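Local coordinates for possible prolidase (Bifidobacterium longum NCC2705, PDB 2P9B), which probably hydrolyses carbon-nitrogen bonds as a member of the amidohydrolase family, possibly as a prolidase, though its substrate is not established, at residues Leu16-Ile21 with Tyr59-Gly64; Gly66-Pro71 with Leu404-Asn409. All blocks are in the same frame, centred on the assembly; numbering follows the deposited sequence.

Contact 1 of 2, residues Leu16-Ile21 with Tyr59-Gly64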
ATOM      1  N   LEU A  16       1.483 -21.336 -15.810  1.00 16.97           N
ATOM      2  CA  LEU A  16       1.422 -21.898 -14.465  1.00 16.67           C
ATOM      3  C   LEU A  16       0.152 -22.732 -14.448  1.00 16.17           C
ATOM      4  O   LEU A  16      -0.944 -22.181 -14.522  1.00 16.64           O
ATOM      5  CB  LEU A  16       1.324 -20.783 -13.422  1.00 16.88           C
ATOM      6  CG  LEU A  16       1.093 -21.224 -11.971  1.00 19.42           C
ATOM      7  CD1 LEU A  16       2.288 -22.015 -11.468  1.00 21.78           C
ATOM      8  CD2 LEU A  16       0.864 -19.985 -11.104  1.00 21.49           C
ATOM      9  N   ALA A  17       0.294 -24.051 -14.347  1.00 16.53           N
ATOM     10  CA  ALA A  17      -0.870 -24.930 -14.380  1.00 17.22           C
ATOM     11  C   ALA A  17      -1.238 -25.656 -13.092  1.00 16.89           C
ATOM     12  O   ALA A  17      -0.438 -25.757 -12.159  1.00 16.93           O
ATOM     13  CB  ALA A  17      -0.695 -25.951 -15.504  1.00 17.44           C
ATOM     14  N   HIS A  18      -2.473 -26.153 -13.067  1.00 16.26           N
ATOM     15  CA  HIS A  18      -3.016 -26.916 -11.945  1.00 17.60           C
ATOM     16  C   HIS A  18      -3.094 -26.169 -10.621  1.00 17.91           C
ATOM     17  O   HIS A  18      -3.071 -26.774  -9.552  1.00 18.73           O
ATOM     18  CB  HIS A  18      -2.201 -28.198 -11.765  1.00 19.68           C
ATOM     19  CG  HIS A  18      -2.064 -28.997 -13.021  1.00 21.84           C
ATOM     20  ND1 HIS A  18      -3.151 -29.461 -13.728  1.00 23.92           N
ATOM     21  CD2 HIS A  18      -0.969 -29.393 -13.711  1.00 23.26           C
ATOM     22  CE1 HIS A  18      -2.731 -30.109 -14.801  1.00 24.38           C
ATOM     23  NE2 HIS A  18      -1.412 -30.080 -14.815  1.00 24.79           N
ATOM     24  N   ALA A  19      -3.213 -24.852 -10.689  1.00 18.44           N
ATOM     25  CA  ALA A  19      -3.280 -24.065  -9.476  1.00 18.24           C
ATOM     26  C   ALA A  19      -4.708 -23.710  -9.094  1.00 17.04           C
ATOM     27  O   ALA A  19      -5.611 -23.710  -9.929  1.00 18.08           O
ATOM     28  CB  ALA A  19      -2.465 -22.790  -9.638  1.00 20.43           C
ATOM     29  N   THR A  20      -4.898 -23.435  -7.809  1.00 16.70           N
ATOM     30  CA  THR A  20      -6.189 -23.010  -7.301  1.00 16.80           C
ATOM     31  C   THR A  20      -6.069 -21.494  -7.257  1.00 15.83           C
ATOM     32  O   THR A  20      -5.198 -20.958  -6.570  1.00 16.42           O
ATOM     33  CB  THR A  20      -6.451 -23.517  -5.872  1.00 18.01           C
ATOM     34  OG1 THR A  20      -6.546 -24.945  -5.881  1.00 21.78           O
ATOM     35  CG2 THR A  20      -7.745 -22.925  -5.335  1.00 19.86           C
ATOM     36  N   ILE A  21      -6.925 -20.807  -8.000  1.00 14.66           N
ATOM     37  CA  ILE A  21      -6.881 -19.354  -8.032  1.00 14.53           C
ATOM     38  C   ILE A  21      -7.782 -18.694  -6.999  1.00 14.96           C
ATOM     39  O   ILE A  21      -8.976 -18.979  -6.930  1.00 16.90           O
ATOM     40  CB  ILE A  21      -7.298 -18.797  -9.415  1.00 15.30           C
ATOM     41  CG1 ILE A  21      -6.324 -19.277 -10.494  1.00 14.87           C
ATOM     42  CG2 ILE A  21      -7.342 -17.267  -9.365  1.00 17.56           C
ATOM     43  CD1 ILE A  21      -6.597 -18.696 -11.874  1.00 16.23           C
ATOM     44  N   TYR A  59       6.905 -22.129 -24.585  1.00 35.00           N
ATOM     45  CA  TYR A  59       6.521 -21.582 -23.284  1.00 32.03           C
ATOM     46  C   TYR A  59       7.023 -22.449 -22.138  1.00 31.14           C
ATOM     47  O   TYR A  59       6.917 -23.672 -22.181  1.00 29.75           O
ATOM     48  CB  TYR A  59       5.000 -21.462 -23.187  1.00 31.42           C
ATOM     49  CG  TYR A  59       4.421 -20.210 -23.801  1.00 29.62           C
ATOM     50  CD1 TYR A  59       4.785 -19.797 -25.083  1.00 30.16           C
ATOM     51  CD2 TYR A  59       3.470 -19.456 -23.114  1.00 29.56           C
ATOM     52  CE1 TYR A  59       4.210 -18.666 -25.665  1.00 30.50           C
ATOM     53  CE2 TYR A  59       2.890 -18.328 -23.684  1.00 29.06           C
ATOM     54  CZ  TYR A  59       3.263 -17.940 -24.961  1.00 29.55           C
ATOM     55  OH  TYR A  59       2.680 -16.839 -25.534  1.00 28.57           O
ATOM     56  N   HIS A  60       7.574 -21.813 -21.108  1.00 29.76           N
ATOM     57  CA  HIS A  60       8.067 -22.550 -19.954  1.00 29.90           C
ATOM     58  C   HIS A  60       6.870 -23.065 -19.163  1.00 29.63           C
ATOM     59  O   HIS A  60       5.776 -22.503 -19.236  1.00 27.88           O
ATOM     60  CB  HIS A  60       8.945 -21.646 -19.087  1.00 31.44           C
ATOM     61  CG  HIS A  60      10.211 -21.217 -19.763  1.00 33.83           C
ATOM     62  ND1 HIS A  60      10.995 -20.186 -19.293  1.00 36.36           N
ATOM     63  CD2 HIS A  60      10.834 -21.689 -20.870  1.00 34.58           C
ATOM     64  CE1 HIS A  60      12.046 -20.040 -20.081  1.00 35.43           C
ATOM     65  NE2 HIS A  60      11.972 -20.940 -21.045  1.00 35.62           N
ATOM     66  N   TYR A  61       7.082 -24.136 -18.406  1.00 29.80           N
ATOM     67  CA  TYR A  61       6.013 -24.745 -17.625  1.00 29.96           C
ATOM     68  C   TYR A  61       6.269 -24.725 -16.122  1.00 28.67           C
ATOM     69  O   TYR A  61       7.303 -25.198 -15.647  1.00 28.63           O
ATOM     70  CB  TYR A  61       5.807 -26.193 -18.082  1.00 31.75           C
ATOM     71  CG  TYR A  61       4.693 -26.927 -17.370  1.00 34.15           C
ATOM     72  CD1 TYR A  61       3.356 -26.650 -17.647  1.00 35.98           C
ATOM     73  CD2 TYR A  61       4.978 -27.905 -16.420  1.00 35.32           C
ATOM     74  CE1 TYR A  61       2.325 -27.333 -16.994  1.00 37.19           C
ATOM     75  CE2 TYR A  61       3.958 -28.591 -15.761  1.00 36.91           C
ATOM     76  CZ  TYR A  61       2.637 -28.301 -16.053  1.00 36.94           C
ATOM     77  OH  TYR A  61       1.631 -28.982 -15.403  1.00 39.13           O
ATOM     78  N   LEU A  62       5.317 -24.166 -15.381  1.00 26.33           N
ATOM     79  CA  LEU A  62       5.398 -24.103 -13.930  1.00 25.38           C
ATOM     80  C   LEU A  62       4.260 -24.962 -13.391  1.00 24.37           C
ATOM     81  O   LEU A  62       3.090 -24.711 -13.675  1.00 22.40           O
ATOM     82  CB  LEU A  62       5.250 -22.661 -13.435  1.00 26.95           C
ATOM     83  CG  LEU A  62       6.415 -21.692 -13.666  1.00 29.55           C
ATOM     84  CD1 LEU A  62       6.047 -20.315 -13.133  1.00 30.23           C
ATOM     85  CD2 LEU A  62       7.664 -22.204 -12.965  1.00 30.83           C
ATOM     86  N   ASP A  63       4.605 -25.986 -12.622  1.00 23.81           N
ATOM     87  CA  ASP A  63       3.602 -26.883 -12.067  1.00 24.15           C
ATOM     88  C   ASP A  63       3.070 -26.357 -10.739  1.00 22.12           C
ATOM     89  O   ASP A  63       3.754 -26.415  -9.719  1.00 22.02           O
ATOM     90  CB  ASP A  63       4.207 -28.279 -11.900  1.00 27.55           C
ATOM     91  CG  ASP A  63       3.227 -29.272 -11.327  1.00 29.87           C
ATOM     92  OD1 ASP A  63       2.004 -29.052 -11.457  1.00 28.56           O
ATOM     93  OD2 ASP A  63       3.684 -30.284 -10.756  1.00 33.83           O
ATOM     94  N   GLY A  64       1.842 -25.843 -10.765  1.00 19.85           N
ATOM     95  CA  GLY A  64       1.235 -25.290  -9.568  1.00 18.07           C
ATOM     96  C   GLY A  64       0.369 -26.237  -8.757  1.00 17.13           C
ATOM     97  O   GLY A  64      -0.396 -25.801  -7.899  1.00 16.19           O
TER
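Tyr-61 reaches across to the neighbouring strand with its ring edge turned to His-18: the hydroxyl OH lies 3.1 Å from CD2 of His-18, near the plane of the imidazole, and the two side chains cross at about a right angle. With CG anti to the backbone N (chi1 -178°), the phenol is swung toward Ala-17, whose CB sits 3.6 Å from CE1 of Tyr-61. That same methyl lies against one face of the His-18 ring, toward its rim, and a side chain this small lets both rings close in. Asp-63 comes to the imidazole edge too, its carboxylate plane nearly perpendicular to the ring; its OD1 is held by Thr-65, while ND1 of His-18 bonds Asn-33. Beneath these side chains two strands pair in parallel, 60-63 forming an outermost strand of a four-stranded mixed sheet next to 14-17. Ala-17 N donates to Leu-62 O at 3.0 Å, and Gly-64 N returns a more bent bond to Ala-17 O at 2.7 Å. Glycine suits position 64, since a CB there would probably clash with Ala-17 O. At His-18 the chain turns a corner; His-18, with positive phi, and Ala-19 together face Met-34 in a G1 beta bulge. On the sheet face away from Tyr-61, the branched end of Leu-16 leans across obliquely to Leu-62, CD1 meeting CB at 3.6 Å.

Contact 2 of 2, residues Gly66-Pro71 with Leu404-Asn409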
ATOM      1  N   GLY A  66      -1.248 -28.255  -6.072  1.00 18.45           N
ATOM      2  CA  GLY A  66      -1.216 -28.072  -4.632  1.00 19.35           C
ATOM      3  C   GLY A  66      -0.931 -26.648  -4.177  1.00 19.02           C
ATOM      4  O   GLY A  66      -0.851 -26.369  -2.979  1.00 20.11           O
ATOM      5  N   LYS A  67      -0.790 -25.740  -5.133  1.00 19.23           N
ATOM      6  CA  LYS A  67      -0.498 -24.343  -4.819  1.00 17.52           C
ATOM      7  C   LYS A  67      -1.705 -23.438  -5.046  1.00 17.56           C
ATOM      8  O   LYS A  67      -2.648 -23.801  -5.749  1.00 17.82           O
ATOM      9  CB  LYS A  67       0.656 -23.844  -5.697  1.00 19.38           C
ATOM     10  CG  LYS A  67       1.946 -24.656  -5.613  1.00 21.11           C
ATOM     11  CD  LYS A  67       2.644 -24.476  -4.273  1.00 25.90           C
ATOM     12  CE  LYS A  67       4.007 -25.163  -4.259  1.00 26.36           C
ATOM     13  NZ  LYS A  67       3.897 -26.622  -4.510  1.00 32.90           N
ATOM     14  N   ILE A  68      -1.665 -22.258  -4.432  1.00 15.18           N
ATOM     15  CA  ILE A  68      -2.714 -21.258  -4.598  1.00 15.11           C
ATOM     16  C   ILE A  68      -2.049 -20.084  -5.305  1.00 15.27           C
ATOM     17  O   ILE A  68      -0.903 -19.752  -5.000  1.00 16.25           O
ATOM     18  CB  ILE A  68      -3.264 -20.755  -3.231  1.00 16.29           C
ATOM     19  CG1 ILE A  68      -4.355 -21.701  -2.717  1.00 18.84           C
ATOM     20  CG2 ILE A  68      -3.827 -19.340  -3.369  1.00 15.97           C
ATOM     21  CD1 ILE A  68      -3.863 -23.069  -2.352  1.00 21.62           C
ATOM     22  N   VAL A  69      -2.735 -19.480  -6.268  1.00 13.29           N
ATOM     23  CA  VAL A  69      -2.175 -18.315  -6.942  1.00 12.74           C
ATOM     24  C   VAL A  69      -3.214 -17.213  -6.841  1.00 13.24           C
ATOM     25  O   VAL A  69      -4.407 -17.456  -7.007  1.00 12.81           O
ATOM     26  CB  VAL A  69      -1.847 -18.578  -8.426  1.00 13.94           C
ATOM     27  CG1 VAL A  69      -3.103 -18.953  -9.182  1.00 17.14           C
ATOM     28  CG2 VAL A  69      -1.202 -17.331  -9.038  1.00 15.21           C
HETATM   29  N   MSE A  70      -2.748 -16.006  -6.549  1.00 12.29           N
HETATM   30  CA  MSE A  70      -3.624 -14.859  -6.397  1.00 12.47           C
HETATM   31  C   MSE A  70      -2.916 -13.639  -6.960  1.00 12.61           C
HETATM   32  O   MSE A  70      -1.747 -13.719  -7.339  1.00 11.07           O
HETATM   33  CB  MSE A  70      -3.965 -14.642  -4.905  1.00 13.34           C
HETATM   34  CG  MSE A  70      -2.776 -14.253  -3.992  1.00 15.40           C
HETATM   35 SE   MSE A  70      -3.213 -13.774  -2.184  1.00 20.97          SE
HETATM   36  CE  MSE A  70      -3.920 -12.040  -2.534  1.00 18.80           C
ATOM     37  N   PRO A  71      -3.625 -12.501  -7.056  1.00 11.28           N
ATOM     38  CA  PRO A  71      -2.962 -11.308  -7.584  1.00 10.58           C
ATOM     39  C   PRO A  71      -1.874 -10.908  -6.591  1.00  9.58           C
ATOM     40  O   PRO A  71      -1.987 -11.200  -5.400  1.00 11.19           O
ATOM     41  CB  PRO A  71      -4.079 -10.266  -7.620  1.00  9.42           C
ATOM     42  CG  PRO A  71      -5.337 -11.100  -7.789  1.00 10.89           C
ATOM     43  CD  PRO A  71      -5.065 -12.258  -6.850  1.00 12.16           C
ATOM     44  N   LEU A 404       1.112 -14.016  -7.185  1.00 10.55           N
ATOM     45  CA  LEU A 404       1.648 -14.413  -5.897  1.00  9.95           C
ATOM     46  C   LEU A 404       1.224 -15.862  -5.691  1.00 10.56           C
ATOM     47  O   LEU A 404       0.030 -16.167  -5.594  1.00 11.53           O
ATOM     48  CB  LEU A 404       1.096 -13.523  -4.783  1.00 10.00           C
ATOM     49  CG  LEU A 404       1.394 -13.970  -3.347  1.00 10.94           C
ATOM     50  CD1 LEU A 404       2.893 -14.157  -3.146  1.00 10.97           C
ATOM     51  CD2 LEU A 404       0.835 -12.927  -2.379  1.00 11.59           C
ATOM     52  N   VAL A 405       2.207 -16.753  -5.661  1.00 10.88           N
ATOM     53  CA  VAL A 405       1.944 -18.179  -5.484  1.00 11.38           C
ATOM     54  C   VAL A 405       2.160 -18.555  -4.023  1.00 11.86           C
ATOM     55  O   VAL A 405       3.218 -18.286  -3.452  1.00 12.63           O
ATOM     56  CB  VAL A 405       2.866 -19.016  -6.390  1.00 10.97           C
ATOM     57  CG1 VAL A 405       2.472 -20.484  -6.323  1.00 11.33           C
ATOM     58  CG2 VAL A 405       2.774 -18.502  -7.830  1.00 12.19           C
ATOM     59  N   LEU A 406       1.145 -19.180  -3.436  1.00 11.90           N
ATOM     60  CA  LEU A 406       1.162 -19.577  -2.031  1.00 12.02           C
ATOM     61  C   LEU A 406       1.086 -21.089  -1.827  1.00 12.56           C
ATOM     62  O   LEU A 406       0.633 -21.822  -2.700  1.00 14.48           O
ATOM     63  CB  LEU A 406      -0.009 -18.911  -1.307  1.00 11.48           C
ATOM     64  CG  LEU A 406      -0.113 -17.397  -1.522  1.00 12.84           C
ATOM     65  CD1 LEU A 406      -1.393 -16.852  -0.880  1.00 13.01           C
ATOM     66  CD2 LEU A 406       1.112 -16.717  -0.940  1.00 12.10           C
ATOM     67  N   ASN A 407       1.510 -21.540  -0.651  1.00 14.80           N
ATOM     68  CA  ASN A 407       1.497 -22.962  -0.326  1.00 16.64           C
ATOM     69  C   ASN A 407       0.194 -23.396   0.338  1.00 17.14           C
ATOM     70  O   ASN A 407      -0.054 -24.590   0.516  1.00 18.77           O
ATOM     71  CB  ASN A 407       2.688 -23.294   0.578  1.00 18.99           C
ATOM     72  CG  ASN A 407       4.009 -23.262  -0.167  1.00 21.04           C
ATOM     73  OD1 ASN A 407       5.012 -22.765   0.343  1.00 25.64           O
ATOM     74  ND2 ASN A 407       4.018 -23.802  -1.376  1.00 21.98           N
ATOM     75  N   ALA A 408      -0.643 -22.429   0.698  1.00 16.29           N
ATOM     76  CA  ALA A 408      -1.922 -22.730   1.332  1.00 16.61           C
ATOM     77  C   ALA A 408      -2.933 -21.647   0.970  1.00 17.07           C
ATOM     78  O   ALA A 408      -2.565 -20.606   0.427  1.00 16.42           O
ATOM     79  CB  ALA A 408      -1.754 -22.818   2.850  1.00 17.23           C
ATOM     80  N   ASN A 409      -4.203 -21.894   1.277  1.00 16.38           N
ATOM     81  CA  ASN A 409      -5.266 -20.945   0.961  1.00 17.17           C
ATOM     82  C   ASN A 409      -5.394 -19.853   2.021  1.00 16.77           C
ATOM     83  O   ASN A 409      -5.754 -20.126   3.165  1.00 15.71           O
ATOM     84  CB  ASN A 409      -6.601 -21.681   0.833  1.00 19.64           C
ATOM     85  CG  ASN A 409      -7.691 -20.809   0.253  1.00 20.06           C
ATOM     86  OD1 ASN A 409      -7.623 -19.585   0.320  1.00 18.96           O
ATOM     87  ND2 ASN A 409      -8.713 -21.440  -0.313  1.00 22.95           N
TER
HETATM   88  O   HOH W   1       1.270 -26.459  -1.121  1.00 32.74           O
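Ile-68 and Leu-406 form a hydrogen-bonded pair between two antiparallel strands of a mixed beta sheet, in which strand 403-406, from late in the amidohydrolase sequence, returns alongside the start of strand 68-78. Their bonds are nearly straight at hydrogen: Ile-68 N donates to Leu-406 O, and Leu-406 N to Ile-68 O at 2.6 Å. From the backbone, CB of Ile-68 meets Ala-408 O at 3.7 Å. CG1, placed beside the backbone N by chi1 of -85°, passes that oxygen and CA of Asn-409; CG2 skirts the same carbonyl at a greater distance and lies nearer Thr-20 O of the adjoining strand, and the tip CD1 rests on the peptide joining Ala-408 to Asn-409, 3.8 Å from its N. A branched aliphatic chain suits this spot, filling the bend where the partner chain leaves the strand. Cutting it back to an alanine here would probably open a gap under that peptide and leave residues 408-409 less firmly packed. On the same sheet face, selenomethionine Met-70 lies beside Leu-404 and sets its SE 3.8 Å from CD1 of Leu-406. Val-69 and Val-405 meet on the other face, both close to Leu-16. Beyond the last paired residues, a water donates to both Gly-66 O and Asn-407 O, each at 2.8 Å.

In the fold
Both segments of contact 1 precede the second segment of contact 2 in sequence and end just before its first, and the two centres lie about 11 Å apart. Strand 60-63 belongs to the four-stranded mixed sheet; a short turn then leads into strand 68-78, part of a second, branched mixed sheet. Segment 16-21 spans both, because its corner passes the chain from strand 14-17 to strand 19-22, which runs parallel to 68-78. There the backbone of Thr-20 probably hydrogen-bonds to Lys-67 O and Val-69 N, and Ile-21 packs on Val-69. Strand 403-406 flanks 68-78 in the same sheet, so residues from both ends of the sequence are brought together, consistent with the small beta domain that accompanies the TIM-type barrel in many amidohydrolases.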